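Spermidine N1-acetyltransferase (Vibrio cholerae O1 biovar El Tor, PDB 6DAU) transfers an acetyl group from acetyl-coenzyme A to polyamines such as spermidine and spermine, as a member of the GNAT acetyltransferase family. Local coordinates at residues F98-T101 / L102-A106; H132-E136 / C137-E141; R16-H19 / N20-N24. The protein carries 2 engineered substitutions. One frame throughout, in Å; residues are numbered along the deposited sequence. Where two conformers were deposited one is given.

Contact 1 (F98-T101 / L102-A106); sequences FART and LINRA
Thr101 and Arg105, one helical turn apart, lie side by side and point the same way. The methyl CG2 of Thr101 sits over one face of the Arg105 guanidinium, displaced toward its rim and 3.9 Å from NH2. A sharp bend at chi2 (-70°) and a lesser twist at chi3 (144°) bring one face of the guanidinium up to the methyl. With OG1 of Thr101 beside the backbone N (chi1 -54°), the methyl CG2 falls anti to that N, and OG1 is hydrogen-bonded to OD1 of Asn2.

The backbone bonds are those of a regular alpha-helix, each amide reaching the carbonyl four residues earlier. Leu102 N meets Phe98 O at 3.0 Å and Ile103 N meets Ala99 O at 2.8 Å, while Asn104 N pairs with Arg100 O and Arg105 N with Thr101 O.

This is the first part of helix 98-112, the crossover helix of the beta-alpha-beta unit that joins the parallel strands 82-89 and 118-124 in the GNAT fold. In that family the turn entering this helix receives the pyrophosphate of coenzyme A.

Apolar packing between the two segments is slight: the CD1 methyl of Leu102 comes to 4.4 Å from CB of Phe98. More closely, aliphatic carbons lie against carbonyl oxygens of the preceding turn. CG of Leu102 rests 3.2 Å from Phe98 O, and Ile103 lays its CG1 and CD1 along the Ala99 carbonyl, with CD1 at 3.4 Å from Ala99 O. Both residues are buried, Leu102 against Ile87 and Leu5, Ile103 against Phe85 and Leu133.

At the more open side, NH2 of Arg100 forms a salt bridge with OE1 of Glu136, though its exact geometry is doubtful.

Contact 2 (H132-E136 / C137-E141); sequences HLYEE and CGFVE
Tyr134 turns the edge of its ring toward the face of Phe139 in a T-shaped pair, centroids 5.7 Å apart and planes at 74°. The bases of the two side chains also meet, CB of Tyr134 lying 4.0 Å from CB of Phe139. CG of Phe139 stands beside its own backbone N (chi1 -78°), which holds the ring next to the Tyr134 carbonyl. The O of that carbonyl sits at the ring's edge, in its plane, and also accepts the amide of Phe139 at 3.0 Å.

That bond belongs to a Schellman motif closing helix 128-136. Gly138 N donates to Glu135 O from above the carbonyl plane, and Cys137 N makes an alpha-helical bond to Leu133 O. At the phi of Gly138, 103°, a side chain would collide with the carbonyl oxygen of Cys137, and the reversal there carries Phe139 back beside Tyr134. A straight CA-H...O contact from Glu135 CA to Phe139 O (3.4 Å) follows the turn.

Beyond the turn the chain enters strand 140-151, beside strand 154-164; Phe139 packs on Ile119, Leu121, Met161 and Ile163, while Tyr134 reaches Ile103 of helix 98-112 and Phe85 and Ile87 of strand 82-89.

Contact 3 (R16-H19 / N20-N24); sequences RFIH and NLNNN
Leu21 packs over the ring of Phe17, one turn earlier in the helix. From the base outward, its CB lies 3.5 Å from Ile18 O and almost as near Phe17 O. CG touches Phe17 O too, and also approaches the ring at CZ. At the tip, CD1 stands over the face, 4.0 Å from the centroid and 26° off the ring normal, a CH-pi contact displaced toward CE2 and CZ; CD2 lies farther out, 4.0 Å from both CE1 and CZ of Phe17. Phe17 makes this possible by carrying its ring anti to the backbone N (chi1 178°), which swings the end of the side chain toward Leu21.

In the backbone, Leu21 N bonds Phe17 O at 2.8 Å and Asn20 N bonds Arg16 O at the same length. Near the end of the helix the bonding slackens: Asn22 N is shared weakly between Ile18 O and His19 O, and Asn23 N makes a weak bond to His19 O at 3.4 Å. The side-chain ND2 of Asn22 leans back toward Ile18 O but finds its hydrogen bond on OH of Tyr36, and His19 NE2 is bonded to the carbonyl of Glu37.

Helix 15-24 of the GNAT domain packs against several neighbours. Phe17 rests on Leu67, and Leu21 with Ile18 on Leu70, both in strand 67-77. Ile18 and His19 meet Leu42 of helix 39-49, where Phe39 also takes a cation-pi contact from Arg16, and His19 packs on Glu11 of a second subunit. Asn22 touches Ser29 of strand 29-31.

In the fold
From the N terminus, contact 3 comes first, within helix 15-24; contact 1 follows at the start of helix 98-112, and contact 2 rounds the end of helix 128-136 into strand 140-151. Each is local and complete before the next begins, so none nests or crosses. Contacts 1 and 2 touch, their centres about 12 Å apart: Arg100 bridges to Glu136, and Ile103 packs on Tyr134, joining helices 98-112 and 128-136. Contact 3 stands apart, its nearest atoms about 9 Å from contact 1 and about 13 Å from contact 2, and lies on the opposite side of the chain's centre from contact 2. Strand 67-77 meets side chains of both contacts 1 and 3.

Contact 1 (F98-T101 / L102-A106)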
ATOM      1  N   PHE C  98     -29.940 -39.220   6.038  1.00 77.77           N
ATOM      2  CA  PHE C  98     -28.729 -38.561   6.591  1.00 73.53           C
ATOM      3  C   PHE C  98     -29.026 -37.309   7.444  1.00 70.51           C
ATOM      4  O   PHE C  98     -28.212 -36.930   8.292  1.00 68.52           O
ATOM      5  CB  PHE C  98     -27.727 -38.199   5.474  1.00 75.96           C
ATOM      6  CG  PHE C  98     -27.148 -39.391   4.737  1.00 81.07           C
ATOM      7  CD1 PHE C  98     -26.987 -40.643   5.363  1.00 82.48           C
ATOM      8  CD2 PHE C  98     -26.703 -39.249   3.425  1.00 77.13           C
ATOM      9  CE1 PHE C  98     -26.427 -41.728   4.675  1.00 85.60           C
ATOM     10  CE2 PHE C  98     -26.131 -40.329   2.733  1.00 81.88           C
ATOM     11  CZ  PHE C  98     -26.000 -41.572   3.356  1.00 85.74           C
ATOM     12  N   ALA C  99     -30.168 -36.663   7.213  1.00 67.47           N
ATOM     13  CA  ALA C  99     -30.451 -35.342   7.793  1.00 65.02           C
ATOM     14  C   ALA C  99     -30.429 -35.368   9.320  1.00 66.68           C
ATOM     15  O   ALA C  99     -29.743 -34.565   9.961  1.00 68.03           O
ATOM     16  CB  ALA C  99     -31.773 -34.786   7.262  1.00 63.06           C
ATOM     17  N   ARG C 100     -31.136 -36.357   9.876  1.00 71.16           N
ATOM     18  CA  ARG C 100     -31.232 -36.573  11.308  1.00 73.21           C
ATOM     19  C   ARG C 100     -29.848 -36.698  11.960  1.00 69.17           C
ATOM     20  O   ARG C 100     -29.554 -36.021  12.949  1.00 68.30           O
ATOM     21  CB  ARG C 100     -32.071 -37.830  11.546  1.00 76.96           C
ATOM     22  CG  ARG C 100     -32.779 -37.899  12.872  1.00 82.87           C
ATOM     23  CD  ARG C 100     -33.597 -39.207  12.887  1.00 94.26           C
ATOM     24  NE  ARG C 100     -34.948 -38.924  13.345  1.00100.61           N
ATOM     25  CZ  ARG C 100     -35.994 -38.707  12.551  1.00103.64           C
ATOM     26  NH1 ARG C 100     -35.900 -38.857  11.219  1.00101.71           N
ATOM     27  NH2 ARG C 100     -37.166 -38.432  13.141  1.00 98.97           N
ATOM     28  N   THR C 101     -29.003 -37.548  11.389  1.00 68.98           N
ATOM     29  CA  THR C 101     -27.656 -37.780  11.890  1.00 70.61           C
ATOM     30  C   THR C 101     -26.841 -36.487  11.867  1.00 68.21           C
ATOM     31  O   THR C 101     -26.177 -36.170  12.845  1.00 71.68           O
ATOM     32  CB  THR C 101     -26.941 -38.886  11.084  1.00 71.26           C
ATOM     33  OG1 THR C 101     -27.771 -40.059  11.069  1.00 77.94           O
ATOM     34  CG2 THR C 101     -25.573 -39.231  11.703  1.00 73.69           C
ATOM     35  N   LEU C 102     -26.925 -35.738  10.773  1.00 64.81           N
ATOM     36  CA  LEU C 102     -26.132 -34.532  10.604  1.00 63.05           C
ATOM     37  C   LEU C 102     -26.577 -33.402  11.491  1.00 60.85           C
ATOM     38  O   LEU C 102     -25.748 -32.676  12.035  1.00 57.52           O
ATOM     39  CB  LEU C 102     -26.094 -34.102   9.147  1.00 66.30           C
ATOM     40  CG  LEU C 102     -25.501 -35.199   8.231  1.00 71.62           C
ATOM     41  CD1 LEU C 102     -25.530 -34.685   6.797  1.00 72.80           C
ATOM     42  CD2 LEU C 102     -24.094 -35.557   8.702  1.00 69.28           C
ATOM     43  N   ILE C 103     -27.892 -33.271  11.663  1.00 63.20           N
ATOM     44  CA  ILE C 103     -28.427 -32.325  12.632  1.00 63.09           C
ATOM     45  C   ILE C 103     -27.830 -32.626  14.020  1.00 61.25           C
ATOM     46  O   ILE C 103     -27.307 -31.726  14.687  1.00 61.42           O
ATOM     47  CB  ILE C 103     -29.957 -32.312  12.636  1.00 63.73           C
ATOM     48  CG1 ILE C 103     -30.459 -31.659  11.328  1.00 62.18           C
ATOM     49  CG2 ILE C 103     -30.498 -31.550  13.845  1.00 64.36           C
ATOM     50  CD1 ILE C 103     -31.873 -32.119  10.923  1.00 65.07           C
ATOM     51  N   ASN C 104     -27.861 -33.888  14.409  1.00 58.71           N
ATOM     52  CA  ASN C 104     -27.325 -34.290  15.723  1.00 63.29           C
ATOM     53  C   ASN C 104     -25.817 -34.064  15.854  1.00 59.37           C
ATOM     54  O   ASN C 104     -25.366 -33.622  16.891  1.00 58.99           O
ATOM     55  CB  ASN C 104     -27.750 -35.714  16.114  1.00 63.81           C
ATOM     56  CG  ASN C 104     -29.247 -35.782  16.485  1.00 71.33           C
ATOM     57  OD1 ASN C 104     -29.839 -34.842  17.037  1.00 76.31           O
ATOM     58  ND2 ASN C 104     -29.886 -36.895  16.140  1.00 76.34           N
ATOM     59  N   ARG C 105     -25.050 -34.342  14.803  1.00 59.79           N
ATOM     60  CA  ARG C 105     -23.615 -34.000  14.772  1.00 63.61           C
ATOM     61  C   ARG C 105     -23.355 -32.508  14.959  1.00 60.10           C
ATOM     62  O   ARG C 105     -22.454 -32.139  15.720  1.00 59.49           O
ATOM     63  CB  ARG C 105     -22.946 -34.445  13.489  1.00 66.06           C
ATOM     64  CG  ARG C 105     -22.904 -35.954  13.328  1.00 76.54           C
ATOM     65  CD  ARG C 105     -21.946 -36.623  14.297  1.00 84.38           C
ATOM     66  NE  ARG C 105     -22.462 -37.911  14.741  1.00 96.83           N
ATOM     67  CZ  ARG C 105     -22.424 -39.021  14.011  1.00105.97           C
ATOM     68  NH1 ARG C 105     -22.922 -40.159  14.525  1.00108.34           N
ATOM     69  NH2 ARG C 105     -21.830 -39.064  12.811  1.00100.28           N
ATOM     70  N   ALA C 106     -24.159 -31.677  14.297  1.00 56.53           N
ATOM     71  CA  ALA C 106     -24.003 -30.218  14.380  1.00 56.64           C
ATOM     72  C   ALA C 106     -24.266 -29.742  15.797  1.00 55.38           C
ATOM     73  O   ALA C 106     -23.511 -28.909  16.339  1.00 55.45           O
ATOM     74  CB  ALA C 106     -24.949 -29.524  13.436  1.00 54.72           C
TER

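Contact 2 (H132-E136 / C137-E141)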
ATOM      1  N   HIS C 132     -41.269 -30.607  10.913  1.00 77.99           N
ATOM      2  CA  HIS C 132     -41.531 -31.750  11.766  1.00 81.58           C
ATOM      3  C   HIS C 132     -40.246 -32.517  12.089  1.00 78.82           C
ATOM      4  O   HIS C 132     -40.040 -32.886  13.253  1.00 77.22           O
ATOM      5  CB  HIS C 132     -42.687 -32.604  11.205  1.00 86.90           C
ATOM      6  CG  HIS C 132     -42.949 -33.853  11.978  1.00 96.40           C
ATOM      7  ND1 HIS C 132     -42.516 -35.094  11.554  1.00101.79           N
ATOM      8  CD2 HIS C 132     -43.618 -34.067  13.140  1.00 99.52           C
ATOM      9  CE1 HIS C 132     -42.919 -36.020  12.412  1.00106.34           C
ATOM     10  NE2 HIS C 132     -43.583 -35.421  13.385  1.00107.71           N
ATOM     11  N   LEU C 133     -39.355 -32.681  11.100  1.00 75.46           N
ATOM     12  CA  LEU C 133     -38.040 -33.282  11.339  1.00 75.21           C
ATOM     13  C   LEU C 133     -37.232 -32.517  12.437  1.00 73.36           C
ATOM     14  O   LEU C 133     -36.687 -33.127  13.382  1.00 71.85           O
ATOM     15  CB  LEU C 133     -37.249 -33.382  10.042  1.00 77.34           C
ATOM     16  CG  LEU C 133     -35.753 -33.777  10.182  1.00 79.24           C
ATOM     17  CD1 LEU C 133     -35.473 -35.207  10.678  1.00 83.77           C
ATOM     18  CD2 LEU C 133     -35.018 -33.601   8.871  1.00 80.20           C
ATOM     19  N   TYR C 134     -37.173 -31.192  12.327  1.00 69.39           N
ATOM     20  CA  TYR C 134     -36.456 -30.407  13.337  1.00 69.48           C
ATOM     21  C   TYR C 134     -37.115 -30.563  14.714  1.00 71.02           C
ATOM     22  O   TYR C 134     -36.399 -30.669  15.721  1.00 73.23           O
ATOM     23  CB  TYR C 134     -36.311 -28.941  12.944  1.00 61.87           C
ATOM     24  CG  TYR C 134     -35.411 -28.699  11.748  1.00 65.23           C
ATOM     25  CD1 TYR C 134     -34.063 -29.124  11.732  1.00 67.93           C
ATOM     26  CD2 TYR C 134     -35.892 -28.016  10.634  1.00 63.64           C
ATOM     27  CE1 TYR C 134     -33.250 -28.905  10.625  1.00 68.84           C
ATOM     28  CE2 TYR C 134     -35.079 -27.792   9.508  1.00 71.78           C
ATOM     29  CZ  TYR C 134     -33.769 -28.230   9.514  1.00 70.54           C
ATOM     30  OH  TYR C 134     -32.983 -27.990   8.412  1.00 75.05           O
ATOM     31  N   GLU C 135     -38.452 -30.593  14.741  1.00 70.74           N
ATOM     32  CA  GLU C 135     -39.203 -30.838  15.984  1.00 79.20           C
ATOM     33  C   GLU C 135     -38.842 -32.157  16.640  1.00 78.93           C
ATOM     34  O   GLU C 135     -38.647 -32.195  17.853  1.00 84.75           O
ATOM     35  CB  GLU C 135     -40.723 -30.739  15.777  1.00 80.88           C
ATOM     36  CG  GLU C 135     -41.180 -29.287  15.837  1.00 83.98           C
ATOM     37  CD  GLU C 135     -42.591 -29.024  15.354  1.00 87.56           C
ATOM     38  OE1 GLU C 135     -43.342 -29.970  14.985  1.00 90.11           O
ATOM     39  OE2 GLU C 135     -42.937 -27.811  15.330  1.00 88.93           O
ATOM     40  N   GLU C 136     -38.687 -33.210  15.840  1.00 80.75           N
ATOM     41  CA  GLU C 136     -38.235 -34.503  16.363  1.00 84.80           C
ATOM     42  C   GLU C 136     -36.812 -34.465  16.870  1.00 81.28           C
ATOM     43  O   GLU C 136     -36.470 -35.241  17.759  1.00 81.32           O
ATOM     44  CB  GLU C 136     -38.368 -35.617  15.327  1.00 91.51           C
ATOM     45  CG  GLU C 136     -39.749 -35.760  14.746  1.00101.41           C
ATOM     46  CD  GLU C 136     -40.094 -37.197  14.397  1.00112.24           C
ATOM     47  OE1 GLU C 136     -39.409 -37.761  13.517  1.00114.43           O
ATOM     48  OE2 GLU C 136     -41.047 -37.741  15.004  1.00117.19           O
ATOM     49  N   CYS C 137     -35.980 -33.585  16.304  1.00 75.08           N
ATOM     50  CA  CYS C 137     -34.623 -33.401  16.835  1.00 70.69           C
ATOM     51  C   CYS C 137     -34.582 -32.533  18.093  1.00 69.95           C
ATOM     52  O   CYS C 137     -33.532 -32.368  18.671  1.00 69.12           O
ATOM     53  CB  CYS C 137     -33.659 -32.919  15.750  1.00 68.31           C
ATOM     54  SG  CYS C 137     -33.436 -34.166  14.432  1.00 74.16           S
ATOM     55  N   GLY C 138     -35.734 -32.017  18.525  1.00 71.50           N
ATOM     56  CA  GLY C 138     -35.859 -31.256  19.779  1.00 70.39           C
ATOM     57  C   GLY C 138     -35.954 -29.742  19.607  1.00 67.66           C
ATOM     58  O   GLY C 138     -36.005 -29.001  20.595  1.00 70.21           O
ATOM     59  N   PHE C 139     -35.964 -29.267  18.364  1.00 65.15           N
ATOM     60  CA  PHE C 139     -36.164 -27.836  18.100  1.00 64.39           C
ATOM     61  C   PHE C 139     -37.619 -27.472  18.395  1.00 66.81           C
ATOM     62  O   PHE C 139     -38.531 -28.298  18.182  1.00 69.88           O
ATOM     63  CB  PHE C 139     -35.862 -27.513  16.643  1.00 59.99           C
ATOM     64  CG  PHE C 139     -34.398 -27.414  16.333  1.00 60.43           C
ATOM     65  CD1 PHE C 139     -33.667 -28.547  15.938  1.00 60.41           C
ATOM     66  CD2 PHE C 139     -33.734 -26.171  16.417  1.00 57.48           C
ATOM     67  CE1 PHE C 139     -32.314 -28.453  15.609  1.00 62.71           C
ATOM     68  CE2 PHE C 139     -32.360 -26.073  16.122  1.00 55.45           C
ATOM     69  CZ  PHE C 139     -31.642 -27.202  15.731  1.00 56.88           C
ATOM     70  N   VAL C 140     -37.839 -26.257  18.881  1.00 63.60           N
ATOM     71  CA  VAL C 140     -39.189 -25.745  19.133  1.00 64.92           C
ATOM     72  C   VAL C 140     -39.339 -24.420  18.377  1.00 65.10           C
ATOM     73  O   VAL C 140     -38.379 -23.648  18.288  1.00 69.37           O
ATOM     74  CB  VAL C 140     -39.462 -25.581  20.657  1.00 68.83           C
ATOM     75  CG1 VAL C 140     -40.750 -24.803  20.941  1.00 68.35           C
ATOM     76  CG2 VAL C 140     -39.543 -26.945  21.344  1.00 71.44           C
ATOM     77  N   GLU C 141     -40.523 -24.171  17.817  1.00 64.60           N
ATOM     78  CA  GLU C 141     -40.861 -22.879  17.219  1.00 63.58           C
ATOM     79  C   GLU C 141     -40.825 -21.744  18.286  1.00 62.40           C
ATOM     80  O   GLU C 141     -41.447 -21.862  19.344  1.00 61.65           O
ATOM     81  CB  GLU C 141     -42.256 -22.928  16.568  1.00 63.93           C
ATOM     82  CG  GLU C 141     -42.618 -21.624  15.870  1.00 68.31           C
ATOM     83  CD  GLU C 141     -44.039 -21.580  15.312  1.00 72.27           C
ATOM     84  OE1 GLU C 141     -44.627 -20.478  15.343  1.00 76.74           O
ATOM     85  OE2 GLU C 141     -44.549 -22.608  14.820  1.00 70.48           O
TER

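Contact 3 (R16-H19 / N20-N24)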
ATOM      1  N   ARG C  16     -15.416 -25.617  -4.480  1.00 58.63           N
ATOM      2  CA  ARG C  16     -16.123 -26.066  -5.674  1.00 59.57           C
ATOM      3  C   ARG C  16     -17.448 -26.728  -5.290  1.00 57.84           C
ATOM      4  O   ARG C  16     -18.518 -26.405  -5.832  1.00 57.81           O
ATOM      5  CB  ARG C  16     -15.245 -27.069  -6.424  1.00 62.74           C
ATOM      6  CG  ARG C  16     -15.642 -27.295  -7.873  1.00 72.03           C
ATOM      7  CD  ARG C  16     -14.903 -26.287  -8.739  1.00 76.81           C
ATOM      8  NE  ARG C  16     -15.839 -25.321  -9.263  1.00 75.31           N
ATOM      9  CZ  ARG C  16     -15.523 -24.207  -9.910  1.00 76.47           C
ATOM     10  NH1 ARG C  16     -14.255 -23.851 -10.116  1.00 76.12           N
ATOM     11  NH2 ARG C  16     -16.513 -23.443 -10.337  1.00 77.69           N
ATOM     12  N   PHE C  17     -17.353 -27.656  -4.339  1.00 59.26           N
ATOM     13  CA  PHE C  17     -18.511 -28.325  -3.789  1.00 60.64           C
ATOM     14  C   PHE C  17     -19.527 -27.343  -3.160  1.00 61.06           C
ATOM     15  O   PHE C  17     -20.739 -27.433  -3.459  1.00 60.74           O
ATOM     16  CB  PHE C  17     -18.055 -29.382  -2.796  1.00 62.39           C
ATOM     17  CG  PHE C  17     -19.181 -30.109  -2.128  1.00 63.89           C
ATOM     18  CD1 PHE C  17     -20.123 -30.838  -2.888  1.00 65.14           C
ATOM     19  CD2 PHE C  17     -19.294 -30.106  -0.733  1.00 62.93           C
ATOM     20  CE1 PHE C  17     -21.165 -31.513  -2.268  1.00 66.34           C
ATOM     21  CE2 PHE C  17     -20.323 -30.779  -0.107  1.00 62.48           C
ATOM     22  CZ  PHE C  17     -21.253 -31.489  -0.869  1.00 66.33           C
ATOM     23  N   ILE C  18     -19.033 -26.411  -2.329  1.00 58.07           N
ATOM     24  CA  ILE C  18     -19.869 -25.348  -1.743  1.00 61.91           C
ATOM     25  C   ILE C  18     -20.596 -24.593  -2.841  1.00 62.13           C
ATOM     26  O   ILE C  18     -21.802 -24.348  -2.746  1.00 63.00           O
ATOM     27  CB  ILE C  18     -19.027 -24.316  -0.897  1.00 64.43           C
ATOM     28  CG1 ILE C  18     -18.445 -24.943   0.365  1.00 67.28           C
ATOM     29  CG2 ILE C  18     -19.824 -23.070  -0.508  1.00 57.33           C
ATOM     30  CD1 ILE C  18     -19.268 -26.061   0.963  1.00 77.94           C
ATOM     31  N   HIS C  19     -19.852 -24.227  -3.886  1.00 59.77           N
ATOM     32  CA  HIS C  19     -20.426 -23.440  -4.958  1.00 60.39           C
ATOM     33  C   HIS C  19     -21.483 -24.265  -5.698  1.00 64.37           C
ATOM     34  O   HIS C  19     -22.572 -23.755  -5.963  1.00 63.25           O
ATOM     35  CB  HIS C  19     -19.353 -22.959  -5.922  1.00 61.07           C
ATOM     36  CG  HIS C  19     -19.855 -21.960  -6.916  1.00 62.56           C
ATOM     37  ND1 HIS C  19     -19.904 -22.228  -8.262  1.00 63.12           N
ATOM     38  CD2 HIS C  19     -20.355 -20.707  -6.759  1.00 64.41           C
ATOM     39  CE1 HIS C  19     -20.406 -21.194  -8.902  1.00 64.86           C
ATOM     40  NE2 HIS C  19     -20.685 -20.256  -8.013  1.00 66.78           N
ATOM     41  N   ASN C  20     -21.175 -25.537  -5.991  1.00 65.29           N
ATOM     42  CA  ASN C  20     -22.134 -26.417  -6.674  1.00 68.88           C
ATOM     43  C   ASN C  20     -23.393 -26.636  -5.841  1.00 67.35           C
ATOM     44  O   ASN C  20     -24.466 -26.732  -6.406  1.00 67.12           O
ATOM     45  CB  ASN C  20     -21.518 -27.783  -7.036  1.00 66.02           C
ATOM     46  CG  ASN C  20     -20.509 -27.697  -8.148  1.00 66.33           C
ATOM     47  OD1 ASN C  20     -20.615 -26.833  -9.020  1.00 67.54           O
ATOM     48  ND2 ASN C  20     -19.525 -28.615  -8.142  1.00 61.90           N
ATOM     49  N   LEU C  21     -23.251 -26.704  -4.515  1.00 64.28           N
ATOM     50  CA  LEU C  21     -24.418 -26.826  -3.634  1.00 68.95           C
ATOM     51  C   LEU C  21     -25.433 -25.683  -3.740  1.00 74.98           C
ATOM     52  O   LEU C  21     -26.624 -25.934  -3.533  1.00 78.40           O
ATOM     53  CB  LEU C  21     -24.026 -27.038  -2.165  1.00 66.59           C
ATOM     54  CG  LEU C  21     -23.554 -28.420  -1.718  1.00 66.95           C
ATOM     55  CD1 LEU C  21     -23.144 -28.358  -0.251  1.00 64.30           C
ATOM     56  CD2 LEU C  21     -24.591 -29.491  -1.914  1.00 65.46           C
ATOM     57  N   ASN C  22     -24.982 -24.465  -4.063  1.00 81.90           N
ATOM     58  CA  ASN C  22     -25.905 -23.330  -4.276  1.00 86.44           C
ATOM     59  C   ASN C  22     -26.580 -23.294  -5.645  1.00 96.46           C
ATOM     60  O   ASN C  22     -27.690 -22.768  -5.773  1.00101.70           O
ATOM     61  CB  ASN C  22     -25.216 -21.999  -4.084  1.00 86.91           C
ATOM     62  CG  ASN C  22     -24.405 -21.927  -2.802  1.00 91.66           C
ATOM     63  OD1 ASN C  22     -24.849 -22.348  -1.727  1.00 97.70           O
ATOM     64  ND2 ASN C  22     -23.217 -21.356  -2.904  1.00 90.34           N
ATOM     65  N   ASN C  23     -25.919 -23.842  -6.657  0.50106.99           N
ATOM     66  CA  ASN C  23     -26.392 -23.766  -8.050  0.50116.04           C
ATOM     67  C   ASN C  23     -27.761 -24.429  -8.278  0.50120.97           C
ATOM     68  O   ASN C  23     -28.505 -24.059  -9.187  0.50127.11           O
ATOM     69  CB  ASN C  23     -25.263 -24.251  -9.007  0.50121.88           C
ATOM     70  CG  ASN C  23     -25.704 -25.301 -10.057  0.50125.21           C
ATOM     71  OD1 ASN C  23     -26.523 -25.033 -10.942  0.50122.93           O
ATOM     72  ND2 ASN C  23     -25.100 -26.491  -9.976  0.50123.23           N
ATOM     73  N   ASN C  24     -28.076 -25.403  -7.428  1.00124.09           N
ATOM     74  CA  ASN C  24     -29.401 -26.010  -7.344  1.00129.74           C
ATOM     75  C   ASN C  24     -30.451 -25.006  -6.816  1.00123.81           C
ATOM     76  O   ASN C  24     -31.544 -24.865  -7.406  1.00124.83           O
ATOM     77  CB  ASN C  24     -29.345 -27.274  -6.445  1.00135.56           C
ATOM     78  CG  ASN C  24     -30.135 -28.447  -7.023  1.00145.11           C
ATOM     79  OD1 ASN C  24     -29.823 -28.945  -8.107  1.00147.31           O
ATOM     80  ND2 ASN C  24     -31.157 -28.901  -6.294  1.00146.24           N
TER